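Local coordinates for cellulase (Xanthomonas axonopodis pv. citri, PDB 4W7W), which probably hydrolyses the beta-1,4 linkages of cellulose and its oligosaccharides, as a glycoside hydrolase of family 5, at residues Glu73-Glu78 and Ala131-Arg136; His110-Tyr115 and Glu154-Ser159; Ile183-Thr188 and Asn217-Glu222. One frame throughout, in Å; residues are numbered along the deposited sequence. Where two conformers were deposited one is given.

Contact 1. Residues Glu73-Glu78 and Ala131-Arg136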
# COMPACT_ATOMS: atom_id res chain seq x y z
N GLU A 73 -15.38 -2.60 -3.95
CA GLU A 73 -16.70 -3.18 -4.15
C GLU A 73 -17.39 -3.56 -2.86
O GLU A 73 -18.63 -3.63 -2.81
CB GLU A 73 -16.61 -4.41 -5.03
CG GLU A 73 -16.05 -4.16 -6.43
CD GLU A 73 -14.53 -4.25 -6.54
OE1 GLU A 73 -13.81 -4.24 -5.52
OE2 GLU A 73 -14.04 -4.27 -7.69
N ARG A 74 -16.60 -3.86 -1.81
CA ARG A 74 -17.16 -4.24 -0.52
C ARG A 74 -17.49 -3.03 0.34
O ARG A 74 -18.46 -3.08 1.10
CB ARG A 74 -16.23 -5.22 0.21
CG ARG A 74 -16.17 -6.55 -0.51
CD ARG A 74 -15.28 -7.58 0.18
NE ARG A 74 -15.39 -8.85 -0.53
CZ ARG A 74 -14.41 -9.72 -0.73
NH1 ARG A 74 -13.20 -9.54 -0.22
NH2 ARG A 74 -14.65 -10.81 -1.45
N VAL A 75 -16.72 -1.93 0.21
CA VAL A 75 -17.04 -0.74 0.99
C VAL A 75 -18.05 0.16 0.30
O VAL A 75 -18.72 0.96 0.96
CB VAL A 75 -15.75 0.03 1.37
CG1 VAL A 75 -15.24 0.90 0.23
CG2 VAL A 75 -15.95 0.84 2.63
N GLN A 76 -18.17 0.05 -1.03
CA GLN A 76 -19.09 0.90 -1.81
C GLN A 76 -19.71 0.04 -2.89
O GLN A 76 -19.20 -0.01 -4.00
CB GLN A 76 -18.37 2.11 -2.41
CG GLN A 76 -19.34 3.14 -2.96
CD GLN A 76 -18.66 4.32 -3.65
OE1 GLN A 76 -17.60 4.18 -4.26
NE2 GLN A 76 -19.26 5.49 -3.55
N PRO A 77 -20.82 -0.65 -2.55
CA PRO A 77 -21.36 -1.66 -3.46
C PRO A 77 -22.00 -1.14 -4.74
O PRO A 77 -22.26 -1.93 -5.65
CB PRO A 77 -22.40 -2.42 -2.61
CG PRO A 77 -22.13 -2.05 -1.21
CD PRO A 77 -21.40 -0.75 -1.20
N GLU A 78 -22.23 0.16 -4.83
CA GLU A 78 -22.65 0.80 -6.08
C GLU A 78 -21.80 2.02 -6.29
O GLU A 78 -21.60 2.81 -5.36
CB GLU A 78 -24.11 1.21 -6.00
CG GLU A 78 -25.07 0.04 -5.95
CD GLU A 78 -25.16 -0.72 -7.27
OE1 GLU A 78 -24.77 -0.16 -8.33
OE2 GLU A 78 -25.62 -1.88 -7.25
N ALA A 131 -13.00 9.43 -7.15
CA ALA A 131 -13.02 10.65 -6.34
C ALA A 131 -14.19 10.62 -5.35
O ALA A 131 -14.06 11.07 -4.22
CB ALA A 131 -13.04 11.89 -7.21
N ASP A 132 -15.35 10.11 -5.78
CA ASP A 132 -16.49 10.00 -4.89
C ASP A 132 -16.22 9.04 -3.73
O ASP A 132 -16.54 9.33 -2.57
CB ASP A 132 -17.75 9.57 -5.64
CG ASP A 132 -18.95 9.47 -4.73
OD1 ASP A 132 -19.52 10.54 -4.40
OD2 ASP A 132 -19.33 8.35 -4.34
N LEU A 133 -15.62 7.89 -4.04
CA LEU A 133 -15.24 6.94 -3.01
C LEU A 133 -14.37 7.64 -1.96
O LEU A 133 -14.64 7.56 -0.75
CB LEU A 133 -14.51 5.76 -3.65
CG LEU A 133 -13.93 4.67 -2.75
CD1 LEU A 133 -12.65 5.08 -2.04
CD2 LEU A 133 -14.97 4.14 -1.77
N TRP A 134 -13.33 8.34 -2.42
CA TRP A 134 -12.41 8.95 -1.48
C TRP A 134 -12.97 10.16 -0.77
O TRP A 134 -12.61 10.42 0.37
CB TRP A 134 -11.05 9.23 -2.15
CG TRP A 134 -10.18 8.01 -2.15
CD1 TRP A 134 -9.83 7.23 -3.21
CD2 TRP A 134 -9.66 7.37 -0.99
NE1 TRP A 134 -9.09 6.16 -2.78
CE2 TRP A 134 -8.98 6.22 -1.41
CE3 TRP A 134 -9.70 7.66 0.38
CZ2 TRP A 134 -8.33 5.37 -0.53
CZ3 TRP A 134 -9.07 6.81 1.26
CH2 TRP A 134 -8.39 5.69 0.82
N ARG A 135 -13.87 10.91 -1.41
CA ARG A 135 -14.62 11.94 -0.70
C ARG A 135 -15.32 11.33 0.52
O ARG A 135 -15.24 11.86 1.64
CB ARG A 135 -15.66 12.58 -1.62
CG ARG A 135 -16.58 13.58 -0.94
CD ARG A 135 -17.63 14.16 -1.88
NE ARG A 135 -18.61 13.14 -2.25
CZ ARG A 135 -19.65 12.79 -1.52
NH1 ARG A 135 -19.90 13.39 -0.37
NH2 ARG A 135 -20.44 11.80 -1.93
N ARG A 136 -16.00 10.23 0.29
CA ARG A 136 -16.77 9.59 1.35
C ARG A 136 -15.87 9.05 2.45
O ARG A 136 -16.18 9.22 3.63
CB ARG A 136 -17.64 8.50 0.76
CG ARG A 136 -18.74 9.02 -0.15
CD ARG A 136 -19.46 7.90 -0.83
NE ARG A 136 -20.49 8.31 -1.78
CZ ARG A 136 -21.74 8.57 -1.45
NH1 ARG A 136 -22.10 8.60 -0.18
NH2 ARG A 136 -22.63 8.87 -2.38
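Gln76 and Leu133 form the tight, buried part of this contact. The Gln76 side chain is extended, with CG anti to the backbone N (chi1 -168°), and this carries the amide from the end of helix 72-75 to helix 127-141. There Gln76 OE1 lies 3.5 Å from Leu133 CB, while Trp72 NE1 supplies that oxygen with a hydrogen bond. Beside it Val75 CG1 meets Leu133 CD2 at 3.8 Å, the side chains crossing at about a right angle. In this (alpha/beta)8 barrel helix 127-141 belongs to the outer layer and 72-75 is a short helix after strand 65-70; Leu133 also rests on Leu109. Toward the more exposed side the contact turns polar and thinner. Gln76 NE2, whose stronger partner is Gly81 O, gives Asp132 OD2 a bent bond of 3.0 Å (139° at the hydrogen), with the amide and carboxylate planes only 9° apart. The same OD2 accepts from Arg136 NE at 2.8 Å, and Arg135 NH2 reaches Asp132 OD1 at 2.9 Å along a nearly straight line. Arg135 NH2 lies 3.4 Å above the plane of the Arg136 guanidinium, over its centre, an arrangement the shared carboxylate would help to balance.

Contact 2. Residues His110-Tyr115 and Glu154-Ser159. With BGC (beta-D-glucopyranose), chain C.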
# COMPACT_ATOMS: atom_id res chain seq x y z
N HIS A 110 -7.74 -1.69 -2.46
CA HIS A 110 -6.84 -2.67 -3.06
C HIS A 110 -7.38 -3.15 -4.40
O HIS A 110 -7.76 -4.31 -4.55
CB HIS A 110 -6.60 -3.81 -2.09
CG HIS A 110 -5.36 -4.60 -2.37
ND1 HIS A 110 -4.13 -4.26 -1.83
CD2 HIS A 110 -5.16 -5.73 -3.09
CE1 HIS A 110 -3.23 -5.16 -2.21
NE2 HIS A 110 -3.83 -6.06 -2.97
N ASN A 111 -7.41 -2.24 -5.38
CA ASN A 111 -8.27 -2.43 -6.54
C ASN A 111 -7.64 -2.39 -7.92
O ASN A 111 -8.35 -2.62 -8.89
CB ASN A 111 -9.49 -1.49 -6.47
CG ASN A 111 -10.62 -2.14 -5.75
OD1 ASN A 111 -10.58 -2.25 -4.51
ND2 ASN A 111 -11.57 -2.67 -6.50
N TYR A 112 -6.34 -2.11 -8.07
CA TYR A 112 -5.69 -2.24 -9.37
C TYR A 112 -6.33 -1.35 -10.45
O TYR A 112 -6.29 -1.67 -11.63
CB TYR A 112 -5.64 -3.70 -9.84
CG TYR A 112 -5.04 -4.65 -8.83
CD1 TYR A 112 -3.69 -4.87 -8.79
CD2 TYR A 112 -5.83 -5.32 -7.90
CE1 TYR A 112 -3.12 -5.74 -7.88
CE2 TYR A 112 -5.28 -6.19 -6.97
CZ TYR A 112 -3.92 -6.40 -6.97
OH TYR A 112 -3.37 -7.27 -6.05
N ALA A 113 -6.88 -0.22 -10.01
CA ALA A 113 -7.60 0.71 -10.88
C ALA A 113 -8.78 0.07 -11.60
O ALA A 113 -9.13 0.46 -12.72
CB ALA A 113 -6.64 1.40 -11.85
N THR A 114 -9.44 -0.85 -10.90
CA THR A 114 -10.65 -1.49 -11.42
C THR A 114 -11.78 -1.49 -10.40
O THR A 114 -11.54 -1.45 -9.19
CB THR A 114 -10.41 -2.95 -11.86
OG1 THR A 114 -10.18 -3.77 -10.70
CG2 THR A 114 -9.28 -3.06 -12.83
N TYR A 115 -13.01 -1.55 -10.91
CA TYR A 115 -14.19 -1.79 -10.08
C TYR A 115 -15.00 -2.86 -10.81
O TYR A 115 -15.35 -2.70 -11.99
CB TYR A 115 -15.02 -0.53 -9.92
CG TYR A 115 -16.20 -0.69 -8.99
CD1 TYR A 115 -17.43 -1.11 -9.47
CD2 TYR A 115 -16.10 -0.39 -7.64
CE1 TYR A 115 -18.53 -1.23 -8.63
CE2 TYR A 115 -17.18 -0.50 -6.79
CZ TYR A 115 -18.40 -0.93 -7.29
OH TYR A 115 -19.50 -1.06 -6.48
N GLU A 154 -1.70 -0.52 -6.86
CA GLU A 154 -1.17 -0.97 -8.17
C GLU A 154 -2.07 -0.68 -9.38
O GLU A 154 -2.47 -1.60 -10.10
CB GLU A 154 -0.78 -2.45 -8.12
CG GLU A 154 0.31 -2.68 -7.09
CD GLU A 154 0.88 -4.08 -7.12
OE1 GLU A 154 0.44 -4.89 -7.95
OE2 GLU A 154 1.80 -4.35 -6.29
N PRO A 155 -2.36 0.59 -9.65
CA PRO A 155 -2.95 0.90 -10.95
C PRO A 155 -2.10 0.30 -12.07
O PRO A 155 -0.88 0.28 -11.98
CB PRO A 155 -2.90 2.43 -11.02
CG PRO A 155 -2.72 2.90 -9.60
CD PRO A 155 -1.91 1.81 -8.95
N ASN A 156 -2.76 -0.17 -13.12
CA ASN A 156 -2.09 -0.67 -14.31
C ASN A 156 -3.15 -0.65 -15.41
O ASN A 156 -4.33 -0.47 -15.12
CB ASN A 156 -1.56 -2.09 -14.07
CG ASN A 156 -2.64 -3.09 -13.79
OD1 ASN A 156 -3.14 -3.22 -12.65
ND2 ASN A 156 -3.06 -3.77 -14.81
N GLY A 157 -2.73 -0.81 -16.66
CA GLY A 157 -3.72 -0.86 -17.74
C GLY A 157 -4.36 0.50 -18.02
O GLY A 157 -5.48 0.56 -18.55
N ILE A 158 -3.64 1.56 -17.67
CA ILE A 158 -4.06 2.94 -17.81
C ILE A 158 -2.78 3.73 -18.01
O ILE A 158 -1.77 3.41 -17.38
CB ILE A 158 -4.91 3.41 -16.59
CG1 ILE A 158 -5.34 4.87 -16.75
CG2 ILE A 158 -4.18 3.17 -15.27
CD1 ILE A 158 -6.44 5.28 -15.80
N SER A 159 -2.77 4.72 -18.89
CA SER A 159 -1.55 5.47 -19.13
C SER A 159 -1.16 6.27 -17.91
O SER A 159 -2.00 6.57 -17.05
CB SER A 159 -1.71 6.41 -20.32
OG SER A 159 -2.55 7.49 -19.96
C2 BGC C . 1.41 -8.83 -10.88
C3 BGC C . 0.60 -8.36 -9.68
C4 BGC C . 1.52 -7.96 -8.53
C5 BGC C . 2.57 -6.98 -9.02
C6 BGC C . 3.61 -6.69 -7.96
C1 BGC C . 2.43 -7.76 -11.24
O2 BGC C . 0.57 -9.06 -12.02
O3 BGC C . -0.26 -9.41 -9.26
O4 BGC C . 0.76 -7.42 -7.44
O5 BGC C . 3.28 -7.52 -10.13
O6 BGC C . 4.63 -5.82 -8.46
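Tyr112 and Glu154 run side by side and point the same way, from two loops at the C-terminal ends of neighbouring strands of the (alpha/beta)8 barrel, 104-109 and 147-150. With Asn153 before it, Glu154-Pro155 makes the Asn-Glu-Pro signature of family 5, whose glutamate serves in relatives as the acid/base; the position of Glu154 against a glucose unit of the bound glycan is consistent with that. The backbones come close first: Tyr112 CA makes a CA-H...O contact of 3.4 Å with Glu154 O, 150° at the hydrogen. Ala113, which like Tyr112 has a positive phi, directs its methyl group at the proline, CB lying 3.8 Å from Pro155 CA. Behind it the loop is braced by Asn111 O, which accepts from both the N and the OG1 of Thr114.

The Glu154 side chain can be followed outward. Its CB sits 3.8 Å from Tyr112 CD1. From there CG lies anti to the carbonyl carbon (chi1 -61°) and the chain continues extended past the tyrosine, the carboxylate plane standing 83° from that of the ring. CD comes within 3.4 Å of the O4 of the sugar unit. At the tip OE2 is bonded to His224 ND1, which would restrain rotation of the carboxylate. The other oxygen, OE1, lies at the edge of the Tyr112 ring, 3.7 Å from CE1, and accepts a short hydrogen bond of 2.6 Å from the O4 of this sugar unit.

Contact 3. Residues Ile183-Thr188 and Asn217-Glu222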
# COMPACT_ATOMS: atom_id res chain seq x y z
N ILE A 183 -1.83 11.41 2.17
CA ILE A 183 -2.32 10.68 1.01
C ILE A 183 -1.11 9.99 0.37
O ILE A 183 -0.11 10.64 0.06
CB ILE A 183 -2.97 11.62 -0.02
CG1 ILE A 183 -4.22 12.26 0.56
CG2 ILE A 183 -3.31 10.85 -1.29
CD1 ILE A 183 -4.75 13.40 -0.29
N LEU A 184 -1.24 8.68 0.14
CA LEU A 184 -0.25 7.90 -0.60
C LEU A 184 -0.75 7.75 -2.04
O LEU A 184 -1.81 7.16 -2.27
CB LEU A 184 -0.03 6.53 0.02
CG LEU A 184 0.44 6.55 1.47
CD1 LEU A 184 0.67 5.12 1.94
CD2 LEU A 184 1.68 7.40 1.66
N VAL A 185 0.02 8.28 -2.98
CA VAL A 185 -0.33 8.36 -4.40
C VAL A 185 0.54 7.39 -5.18
O VAL A 185 1.75 7.52 -5.16
CB VAL A 185 -0.05 9.77 -4.98
CG1 VAL A 185 -0.49 9.85 -6.44
CG2 VAL A 185 -0.75 10.82 -4.16
N PRO A 186 -0.07 6.43 -5.89
CA PRO A 186 0.72 5.53 -6.72
C PRO A 186 0.82 6.06 -8.14
O PRO A 186 0.11 6.99 -8.53
CB PRO A 186 -0.14 4.28 -6.71
CG PRO A 186 -1.54 4.82 -6.76
CD PRO A 186 -1.50 6.08 -5.93
N GLY A 187 1.69 5.42 -8.92
CA GLY A 187 1.67 5.53 -10.37
C GLY A 187 0.96 4.36 -11.00
O GLY A 187 0.40 3.50 -10.32
N THR A 188 0.98 4.35 -12.34
CA THR A 188 0.51 3.19 -13.08
C THR A 188 1.64 2.14 -13.14
O THR A 188 2.59 2.19 -12.35
CB THR A 188 -0.08 3.58 -14.44
OG1 THR A 188 -0.74 2.45 -14.98
CG2 THR A 188 0.96 4.13 -15.41
N ASN A 217 -0.73 19.92 0.96
CA ASN A 217 0.71 19.67 1.12
C ASN A 217 1.01 18.51 2.08
O ASN A 217 1.81 18.65 3.01
CB ASN A 217 1.44 20.93 1.59
CG ASN A 217 2.95 20.80 1.43
OD1 ASN A 217 3.45 19.95 0.67
ND2 ASN A 217 3.69 21.63 2.17
N ASN A 218 0.37 17.37 1.84
CA ASN A 218 0.63 16.20 2.67
C ASN A 218 0.43 14.93 1.86
O ASN A 218 -0.49 14.13 2.09
CB ASN A 218 -0.21 16.20 3.93
CG ASN A 218 0.34 15.27 4.98
OD1 ASN A 218 1.52 14.93 4.96
ND2 ASN A 218 -0.51 14.84 5.90
N LEU A 219 1.36 14.76 0.92
CA LEU A 219 1.34 13.69 -0.06
C LEU A 219 2.65 12.91 0.03
O LEU A 219 3.69 13.49 0.32
CB LEU A 219 1.29 14.36 -1.42
CG LEU A 219 0.83 13.64 -2.65
CD1 LEU A 219 -0.61 13.24 -2.41
CD2 LEU A 219 0.90 14.58 -3.86
N ALA A 220 2.59 11.63 -0.30
CA ALA A 220 3.79 10.84 -0.59
C ALA A 220 3.47 9.91 -1.74
O ALA A 220 2.33 9.52 -1.93
CB ALA A 220 4.27 10.07 0.64
N PHE A 221 4.51 9.55 -2.49
CA PHE A 221 4.36 8.66 -3.62
C PHE A 221 4.62 7.24 -3.18
O PHE A 221 5.68 6.92 -2.62
CB PHE A 221 5.28 9.11 -4.76
CG PHE A 221 4.78 10.38 -5.36
CD1 PHE A 221 3.83 10.35 -6.35
CD2 PHE A 221 5.16 11.62 -4.84
CE1 PHE A 221 3.28 11.52 -6.85
CE2 PHE A 221 4.62 12.80 -5.33
CZ PHE A 221 3.69 12.74 -6.35
N GLU A 222 3.64 6.38 -3.43
CA GLU A 222 3.72 4.97 -3.08
C GLU A 222 4.29 4.18 -4.24
O GLU A 222 3.72 4.21 -5.32
CB GLU A 222 2.31 4.46 -2.74
CG GLU A 222 2.30 2.98 -2.38
CD GLU A 222 0.93 2.47 -2.00
OE1 GLU A 222 0.12 3.29 -1.51
OE2 GLU A 222 0.69 1.25 -2.16
O HOH W 1 -2.11 4.35 -3.05
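Four backbone hydrogen bonds join Ile183-Thr188 to Asn217-Glu222, which run as adjacent parallel strands of the (alpha/beta)8 barrel, the two linked through helix 205-209 in a beta-alpha-beta unit. Val185 N meets Ala220 O at 2.8 Å with 169° at the hydrogen; Ala220 N reaches Ile183 O at 2.9 Å, and Ile183 N takes Asn218 O in the carbonyl plane. The bond from Glu222 N to Val185 O is equally short, 2.8 Å, but its donor stands 50° out of the carbonyl plane. CA-H...O contacts fill in between, such as Leu184 CA to Ala220 O at 3.3 Å. The strand segments diverge by 38°, in keeping with the twist of a closed barrel.

Outward from the backbone, one face carries Ile183, Val185, Leu219 and Phe221. Ile183 packs on helix 160-176, Ile183 CB meets Leu219 CD1 at 3.7 Å, and the Phe221 ring stands edge-to-face with Trp254. The other face carries Leu184, Ala220 and Glu222. Here Leu184 CD2 touches the Ala220 methyl group, and Glu222, extended from a CG anti to its N, crosses Leu184 at about a right angle. Its OE2 is held by His224 NE2 and by a salt bridge to Arg67. OE1 lies 3.6 Å from Leu184 CB, and one water lies 2.9 Å from both Glu222 OE1 and Leu184 O, placed to donate to either, though further acceptors compete for its two protons.

From the N terminus, residues 73-78 follow strand 65-70, and contact 1 closes when the chain reaches helix 127-141. Before that, 110-115 opens contact 2, which closes at 154-159 past strand 147-150; the two loops therefore cross rather than nest. They also touch, since Tyr115 OH approaches Gln76 O and Asn111 ND2 approaches Glu73 OE1. Contact 3 follows in series, joining strands 183-186 and 219-226, and meets contact 2 where Thr188 OG1 lies near Ile158 O and Pro155 packs on Pro186. Contacts 1 and 3 stay apart, their nearest atoms about 7 Å from each other. Together they involve a short helix, outer helix 127-141, the loops carrying His110 and Glu154, and the barrel wall.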